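PDB 4E1C: VgrG protein from Vibrio cholerae, which probably catalyses ATP-dependent covalent cross-linking of host-cell actin through its actin cross-linking domain, captured here with ADP and magnesium ions. Local coordinates for residues V179-F184 / L346-E351; S23-E28 / Q173-G178. One frame throughout, in Å; residues are numbered along the deposited sequence.

Contact 1: V179-F184 / L346-E351; sequences VAAKGF and LAILFE. With MG (magnesium ion), chain D; ADP (adenosine-5'-diphosphate), chain B.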
loop_
_atom_site.group_PDB
_atom_site.type_symbol
_atom_site.label_atom_id
_atom_site.label_comp_id
_atom_site.label_asym_id
_atom_site.label_seq_id
_atom_site.Cartn_x
_atom_site.Cartn_y
_atom_site.Cartn_z
ATOM N N VAL A 179 -6.759 10.384 -1.582
ATOM C CA VAL A 179 -7.382 11.717 -1.573
ATOM C C VAL A 179 -7.058 12.422 -2.891
ATOM O O VAL A 179 -6.045 12.107 -3.517
ATOM C CB VAL A 179 -6.925 12.608 -0.356
ATOM C CG1 VAL A 179 -7.411 12.051 0.978
ATOM C CG2 VAL A 179 -5.413 12.833 -0.345
ATOM N N ALA A 180 -7.877 13.424 -3.261
ATOM C CA ALA A 180 -7.622 14.283 -4.421
ATOM C C ALA A 180 -6.300 14.987 -4.167
ATOM O O ALA A 180 -6.101 15.548 -3.084
ATOM C CB ALA A 180 -8.738 15.314 -4.576
ATOM N N ALA A 181 -5.369 14.911 -5.141
ATOM C CA ALA A 181 -4.034 15.505 -5.056
ATOM C C ALA A 181 -4.079 17.006 -4.747
ATOM O O ALA A 181 -3.281 17.490 -3.932
ATOM C CB ALA A 181 -3.252 15.237 -6.331
ATOM N N LYS A 182 -5.095 17.698 -5.309
ATOM C CA LYS A 182 -5.349 19.137 -5.117
ATOM C C LYS A 182 -5.740 19.503 -3.681
ATOM O O LYS A 182 -5.676 20.672 -3.320
ATOM C CB LYS A 182 -6.374 19.669 -6.123
ATOM C CG LYS A 182 -7.795 19.143 -5.904
ATOM C CD LYS A 182 -8.812 19.859 -6.768
ATOM C CE LYS A 182 -10.216 19.496 -6.353
ATOM N NZ LYS A 182 -11.215 19.962 -7.346
ATOM N N GLY A 183 -6.138 18.512 -2.887
ATOM C CA GLY A 183 -6.523 18.746 -1.499
ATOM C C GLY A 183 -5.370 18.700 -0.512
ATOM O O GLY A 183 -5.506 19.198 0.610
ATOM N N PHE A 184 -4.236 18.066 -0.895
ATOM C CA PHE A 184 -3.095 17.927 0.025
ATOM C C PHE A 184 -2.448 19.284 0.294
ATOM O O PHE A 184 -1.821 19.857 -0.599
ATOM C CB PHE A 184 -2.045 16.906 -0.469
ATOM C CG PHE A 184 -1.266 16.234 0.645
ATOM C CD1 PHE A 184 -0.349 16.953 1.411
ATOM C CD2 PHE A 184 -1.424 14.870 0.907
ATOM C CE1 PHE A 184 0.347 16.337 2.452
ATOM C CE2 PHE A 184 -0.702 14.253 1.932
ATOM C CZ PHE A 184 0.177 14.986 2.698
ATOM N N LEU A 346 -6.723 13.618 -10.340
ATOM C CA LEU A 346 -5.711 12.745 -9.760
ATOM C C LEU A 346 -5.924 12.483 -8.279
ATOM O O LEU A 346 -6.114 13.420 -7.491
ATOM C CB LEU A 346 -4.282 13.297 -10.020
ATOM C CG LEU A 346 -3.122 12.570 -9.286
ATOM C CD1 LEU A 346 -2.836 11.171 -9.893
ATOM C CD2 LEU A 346 -1.881 13.407 -9.283
ATOM N N ALA A 347 -5.921 11.190 -7.913
ATOM C CA ALA A 347 -5.954 10.790 -6.511
ATOM C C ALA A 347 -4.525 10.347 -6.189
ATOM O O ALA A 347 -3.850 9.761 -7.038
ATOM C CB ALA A 347 -6.924 9.633 -6.272
ATOM N N ILE A 348 -4.062 10.666 -4.976
ATOM C CA ILE A 348 -2.748 10.289 -4.468
ATOM C C ILE A 348 -2.998 9.473 -3.228
ATOM O O ILE A 348 -3.909 9.793 -2.463
ATOM C CB ILE A 348 -1.769 11.498 -4.267
ATOM C CG1 ILE A 348 -2.401 12.642 -3.416
ATOM C CG2 ILE A 348 -1.257 11.990 -5.642
ATOM C CD1 ILE A 348 -1.396 13.774 -2.948
ATOM N N LEU A 349 -2.260 8.363 -3.078
ATOM C CA LEU A 349 -2.469 7.391 -2.010
ATOM C C LEU A 349 -1.353 7.311 -0.998
ATOM O O LEU A 349 -0.186 7.573 -1.297
ATOM C CB LEU A 349 -2.723 6.010 -2.653
ATOM C CG LEU A 349 -4.179 5.695 -3.033
ATOM C CD1 LEU A 349 -4.667 6.536 -4.214
ATOM C CD2 LEU A 349 -4.296 4.274 -3.423
ATOM N N PHE A 350 -1.722 6.910 0.211
ATOM C CA PHE A 350 -0.806 6.830 1.331
ATOM C C PHE A 350 -1.111 5.616 2.172
ATOM O O PHE A 350 -2.269 5.392 2.542
ATOM C CB PHE A 350 -0.916 8.113 2.192
ATOM C CG PHE A 350 -0.654 9.362 1.390
ATOM C CD1 PHE A 350 0.642 9.857 1.247
ATOM C CD2 PHE A 350 -1.692 10.016 0.731
ATOM C CE1 PHE A 350 0.889 10.982 0.453
ATOM C CE2 PHE A 350 -1.441 11.120 -0.090
ATOM C CZ PHE A 350 -0.153 11.603 -0.214
ATOM N N GLU A 351 -0.053 4.852 2.514
ATOM C CA GLU A 351 -0.154 3.663 3.337
ATOM C C GLU A 351 0.246 3.992 4.763
ATOM O O GLU A 351 1.333 4.530 5.002
ATOM C CB GLU A 351 0.758 2.568 2.755
ATOM C CG GLU A 351 0.792 1.264 3.524
ATOM C CD GLU A 351 1.807 0.270 2.991
ATOM O OE1 GLU A 351 2.008 0.216 1.757
ATOM O OE2 GLU A 351 2.392 -0.470 3.812
HETATM MG MG MG D . 1.587 -2.867 3.220
HETATM P PB ADP B . 0.806 -4.491 -2.875
HETATM O O1B ADP B . 1.535 -3.403 -3.556
HETATM O O2B ADP B . 0.799 -5.759 -3.774
HETATM O O3B ADP B . 1.473 -4.823 -1.534
HETATM P PA ADP B . -1.765 -3.283 -3.576
HETATM O O1A ADP B . -1.043 -2.447 -4.574
HETATM O O2A ADP B . -2.598 -4.354 -4.292
HETATM O O3A ADP B . -0.703 -4.016 -2.622
HETATM O "O5'" ADP B . -2.712 -2.351 -2.715
HETATM C "C5'" ADP B . -2.464 -2.046 -1.338
HETATM C "C4'" ADP B . -3.657 -1.320 -0.768
HETATM O "O4'" ADP B . -4.069 -0.240 -1.638
HETATM C "C3'" ADP B . -4.915 -2.151 -0.475
HETATM O "O3'" ADP B . -5.295 -1.926 0.875
HETATM C "C2'" ADP B . -5.948 -1.570 -1.441
HETATM O "O2'" ADP B . -7.305 -1.624 -1.039
HETATM C "C1'" ADP B . -5.464 -0.130 -1.491
HETATM N N9 ADP B . -6.019 0.673 -2.570
HETATM C C8 ADP B . -5.982 0.421 -3.917
HETATM N N7 ADP B . -6.573 1.339 -4.636
HETATM C C5 ADP B . -7.026 2.257 -3.709
HETATM C C6 ADP B . -7.707 3.483 -3.835
HETATM N N6 ADP B . -8.089 3.997 -5.015
HETATM N N1 ADP B . -7.998 4.165 -2.705
HETATM C C2 ADP B . -7.633 3.652 -1.527
HETATM N N3 ADP B . -6.992 2.507 -1.283
HETATM C C4 ADP B . -6.708 1.854 -2.424
HETATM O O HOH W 1 -6.389 16.446 -7.805
#

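Contact 2: S23-E28 / Q173-G178; sequences SSIGIE and QQATVG. With MG (magnesium ion), chain D; MG (magnesium ion), chain E; ADP (adenosine-5'-diphosphate), chain B.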
loop_
_atom_site.group_PDB
_atom_site.type_symbol
_atom_site.label_atom_id
_atom_site.label_comp_id
_atom_site.label_asym_id
_atom_site.label_seq_id
_atom_site.Cartn_x
_atom_site.Cartn_y
_atom_site.Cartn_z
ATOM N N SER A 23 -12.747 10.897 -0.895
ATOM C CA SER A 23 -11.646 10.127 -0.314
ATOM C C SER A 23 -11.966 8.625 -0.221
ATOM O O SER A 23 -13.115 8.241 0.026
ATOM C CB SER A 23 -11.239 10.689 1.041
ATOM O OG SER A 23 -12.327 10.671 1.951
ATOM N N SER A 24 -10.948 7.786 -0.449
ATOM C CA SER A 24 -11.105 6.336 -0.427
ATOM C C SER A 24 -10.180 5.655 0.562
ATOM O O SER A 24 -9.185 6.232 0.982
ATOM C CB SER A 24 -10.937 5.771 -1.825
ATOM O OG SER A 24 -9.749 6.275 -2.401
ATOM N N ILE A 25 -10.521 4.423 0.935
ATOM C CA ILE A 25 -9.753 3.627 1.885
ATOM C C ILE A 25 -9.720 2.149 1.479
ATOM O O ILE A 25 -10.713 1.610 1.009
ATOM C CB ILE A 25 -10.228 3.853 3.356
ATOM C CG1 ILE A 25 -9.276 3.182 4.387
ATOM C CG2 ILE A 25 -11.713 3.465 3.561
ATOM C CD1 ILE A 25 -9.165 3.861 5.747
ATOM N N GLY A 26 -8.544 1.556 1.621
ATOM C CA GLY A 26 -8.285 0.144 1.393
ATOM C C GLY A 26 -7.567 -0.373 2.612
ATOM O O GLY A 26 -6.929 0.405 3.329
ATOM N N ILE A 27 -7.707 -1.665 2.895
ATOM C CA ILE A 27 -7.045 -2.283 4.049
ATOM C C ILE A 27 -6.258 -3.523 3.616
ATOM O O ILE A 27 -6.555 -4.100 2.572
ATOM C CB ILE A 27 -7.999 -2.558 5.251
ATOM C CG1 ILE A 27 -9.112 -3.587 4.914
ATOM C CG2 ILE A 27 -8.547 -1.251 5.860
ATOM C CD1 ILE A 27 -9.864 -4.204 6.134
ATOM N N GLU A 28 -5.233 -3.895 4.396
ATOM C CA GLU A 28 -4.394 -5.081 4.208
ATOM C C GLU A 28 -4.346 -5.764 5.545
ATOM O O GLU A 28 -4.157 -5.092 6.561
ATOM C CB GLU A 28 -2.975 -4.713 3.765
ATOM C CG GLU A 28 -2.879 -4.228 2.333
ATOM C CD GLU A 28 -1.572 -3.517 2.030
ATOM O OE1 GLU A 28 -1.357 -2.388 2.533
ATOM O OE2 GLU A 28 -0.753 -4.105 1.291
ATOM N N GLN A 173 -1.693 -5.494 10.246
ATOM C CA GLN A 173 -2.619 -4.575 9.577
ATOM C C GLN A 173 -2.084 -3.244 9.072
ATOM O O GLN A 173 -1.313 -2.572 9.757
ATOM C CB GLN A 173 -3.852 -4.331 10.454
ATOM C CG GLN A 173 -4.677 -5.608 10.691
ATOM C CD GLN A 173 -5.831 -5.447 11.662
ATOM O OE1 GLN A 173 -5.776 -4.673 12.626
ATOM N NE2 GLN A 173 -6.874 -6.248 11.476
ATOM N N GLN A 174 -2.564 -2.842 7.883
ATOM C CA GLN A 174 -2.282 -1.546 7.253
ATOM C C GLN A 174 -3.562 -1.007 6.650
ATOM O O GLN A 174 -4.479 -1.762 6.358
ATOM C CB GLN A 174 -1.214 -1.632 6.153
ATOM C CG GLN A 174 0.215 -1.611 6.654
ATOM C CD GLN A 174 0.797 -2.989 6.678
ATOM O OE1 GLN A 174 1.076 -3.589 5.631
ATOM N NE2 GLN A 174 1.006 -3.518 7.879
ATOM N N ALA A 175 -3.610 0.310 6.457
ATOM C CA ALA A 175 -4.708 0.995 5.802
ATOM C C ALA A 175 -4.074 1.919 4.763
ATOM O O ALA A 175 -2.990 2.439 5.008
ATOM C CB ALA A 175 -5.508 1.799 6.813
ATOM N N THR A 176 -4.729 2.076 3.587
ATOM C CA THR A 176 -4.278 2.947 2.500
ATOM C C THR A 176 -5.386 3.948 2.228
ATOM O O THR A 176 -6.514 3.550 1.992
ATOM C CB THR A 176 -3.838 2.142 1.254
ATOM O OG1 THR A 176 -2.685 1.365 1.582
ATOM C CG2 THR A 176 -3.473 3.048 0.073
ATOM N N VAL A 177 -5.059 5.244 2.245
ATOM C CA VAL A 177 -6.032 6.299 2.058
ATOM C C VAL A 177 -5.717 6.993 0.755
ATOM O O VAL A 177 -4.560 7.293 0.493
ATOM C CB VAL A 177 -6.094 7.267 3.295
ATOM C CG1 VAL A 177 -6.944 8.516 3.015
ATOM C CG2 VAL A 177 -6.606 6.537 4.546
ATOM N N GLY A 178 -6.753 7.257 -0.029
ATOM C CA GLY A 178 -6.643 7.957 -1.301
ATOM C C GLY A 178 -7.409 9.259 -1.234
ATOM O O GLY A 178 -8.557 9.254 -0.812
HETATM MG MG MG D . 1.587 -2.867 3.220
HETATM MG MG MG E . -0.619 -5.875 -0.392
HETATM P PB ADP B . 0.806 -4.491 -2.875
HETATM O O1B ADP B . 1.535 -3.403 -3.556
HETATM O O2B ADP B . 0.799 -5.759 -3.774
HETATM O O3B ADP B . 1.473 -4.823 -1.534
HETATM P PA ADP B . -1.765 -3.283 -3.576
HETATM O O1A ADP B . -1.043 -2.447 -4.574
HETATM O O2A ADP B . -2.598 -4.354 -4.292
HETATM O O3A ADP B . -0.703 -4.016 -2.622
HETATM O "O5'" ADP B . -2.712 -2.351 -2.715
HETATM C "C5'" ADP B . -2.464 -2.046 -1.338
HETATM C "C4'" ADP B . -3.657 -1.320 -0.768
HETATM O "O4'" ADP B . -4.069 -0.240 -1.638
HETATM C "C3'" ADP B . -4.915 -2.151 -0.475
HETATM O "O3'" ADP B . -5.295 -1.926 0.875
HETATM C "C2'" ADP B . -5.948 -1.570 -1.441
HETATM O "O2'" ADP B . -7.305 -1.624 -1.039
HETATM C "C1'" ADP B . -5.464 -0.130 -1.491
HETATM N N9 ADP B . -6.019 0.673 -2.570
HETATM C C8 ADP B . -5.982 0.421 -3.917
HETATM N N7 ADP B . -6.573 1.339 -4.636
HETATM C C5 ADP B . -7.026 2.257 -3.709
HETATM C C6 ADP B . -7.707 3.483 -3.835
HETATM N N6 ADP B . -8.089 3.997 -5.015
HETATM N N1 ADP B . -7.998 4.165 -2.705
HETATM C C2 ADP B . -7.633 3.652 -1.527
HETATM N N3 ADP B . -6.992 2.507 -1.283
HETATM C C4 ADP B . -6.708 1.854 -2.424
HETATM O O HOH W 2 -3.466 -0.869 2.804
#

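Contact 1: V179-F184 / L346-E351
Phe-184 and Phe-350 come at each other from opposite directions, and CE2 of Phe-184 stops 3.5 Å from CZ of Phe-350. The ring centroids are 5.2 Å apart and the planes make 42°, an oblique meeting of two bulky groups. Ile-348 wedges in beside this pair. Its first torsion (chi1 52°) sets CG1 between the backbone N and carbonyl carbon, on the side of the turn formed by 181-183, so that CG1 lies 3.7 Å from CA of Ala-181. From there CD1 of Ile-348 continues to 4.0 Å from CD2 of Phe-184, while also lying at the edge of the Phe-350 ring, in its plane. CG2 of Val-179 approaches that same ring near its plane. At the start of the 3-10 turn, CB of Ala-181 is a small bump against CD2 of Leu-346, 3.7 Å away.

This fit illustrates how a strand end can double back over its partner. Val-179 and Ile-348 form an antiparallel hydrogen-bonded pair, each N-H given to the other's carbonyl, and a third backbone bond, from Ala-181 N to Leu-346 O (2.9 Å, 177° at the hydrogen), holds the chain as it leaves the sheet. The same Leu-346 O accepts from a water that takes the N-H of Lys-182. Within the 3-10 turn, Gly-183 N bonds to Ala-180 O, and the reversal carries Phe-184 back over Ile-348.

Away from this apolar cluster, Leu-349 places CD2 3.4 Å from C5 of the ADP adenine, and Glu-351 binds a magnesium ion through OE2. Helix 190-196 covers the cluster with Leu-195, which touches both phenylalanines; Tyr-230 of helix 221-245 packs on Ile-348 and Phe-184, and Ile-277 and Pro-279 of strand 277-279 also touch Phe-350.

Contact 2: S23-E28 / Q173-G178
Gly-26 and Thr-176 face each other as a hydrogen-bonded pair at the middle of two neighbouring antiparallel strands of a larger sheet, one face of which carries ADP, an arrangement consistent with the glutamine synthetase-like nucleotide sites to which actin cross-linking domains are related. In the first shell, Ser-24 OG donates to adenine N1 (2.8 Å); its chi1 of 50°, which sets OG between the backbone N and carbonyl carbon, aims the hydroxyl at the base. Beside it Gly-26, having no side chain, brings CA to 3.2 Å from the ribose O2'. A water then gathers three oxygens, donating a hydrogen bond to Glu-28 OE1 (2.6 Å) and pairing with Thr-176 OG1 and ADP O3'; O3' also makes a weak bond to Ile-27 O.

Glu-28 OE2 binds one magnesium ion and Gln-174 OE1 the other, at 2.6 Å, through a chain bent at chi2 (101°). Their carboxylate and amide planes stand 77° apart.

Behind these groups, six backbone bonds fix the register, two each for the pairs Ser-24 with Gly-178, Gly-26 with Thr-176 and Glu-28 with Gln-174. Farther out, Ser-93 OG bonds to Ile-27 N. On the face turned from the nucleotide, Ile-25, Ile-27, Ala-175 and Val-177 gather, and CD1 of Ile-25 reaches obliquely across the strands, 4.3 Å from CB of Ala-175 and 3.9 Å from CG2 of Val-177.

Overall arrangement
Contacts 1 and 2 lie on opposite edges of strand 167-180, which pairs with 24-32 on one side and 345-352 on the other; their centres are 12 Å apart. A probable hydrogen bond from Val-177 N to Phe-350 O (2.8 Å) joins them directly, and CG of Leu-349 packs 3.8 Å from CA of Gly-178. Together they build one nucleotide site: contact 2 supplies polar groups to the adenine and ribose, whereas contact 1 adds an apolar side chain to the base. Gln-174 from contact 2 and Glu-351 from contact 1 share a magnesium ion. The aromatic cluster of contact 1 lies against helices 190-196 and 221-245, away from the metals.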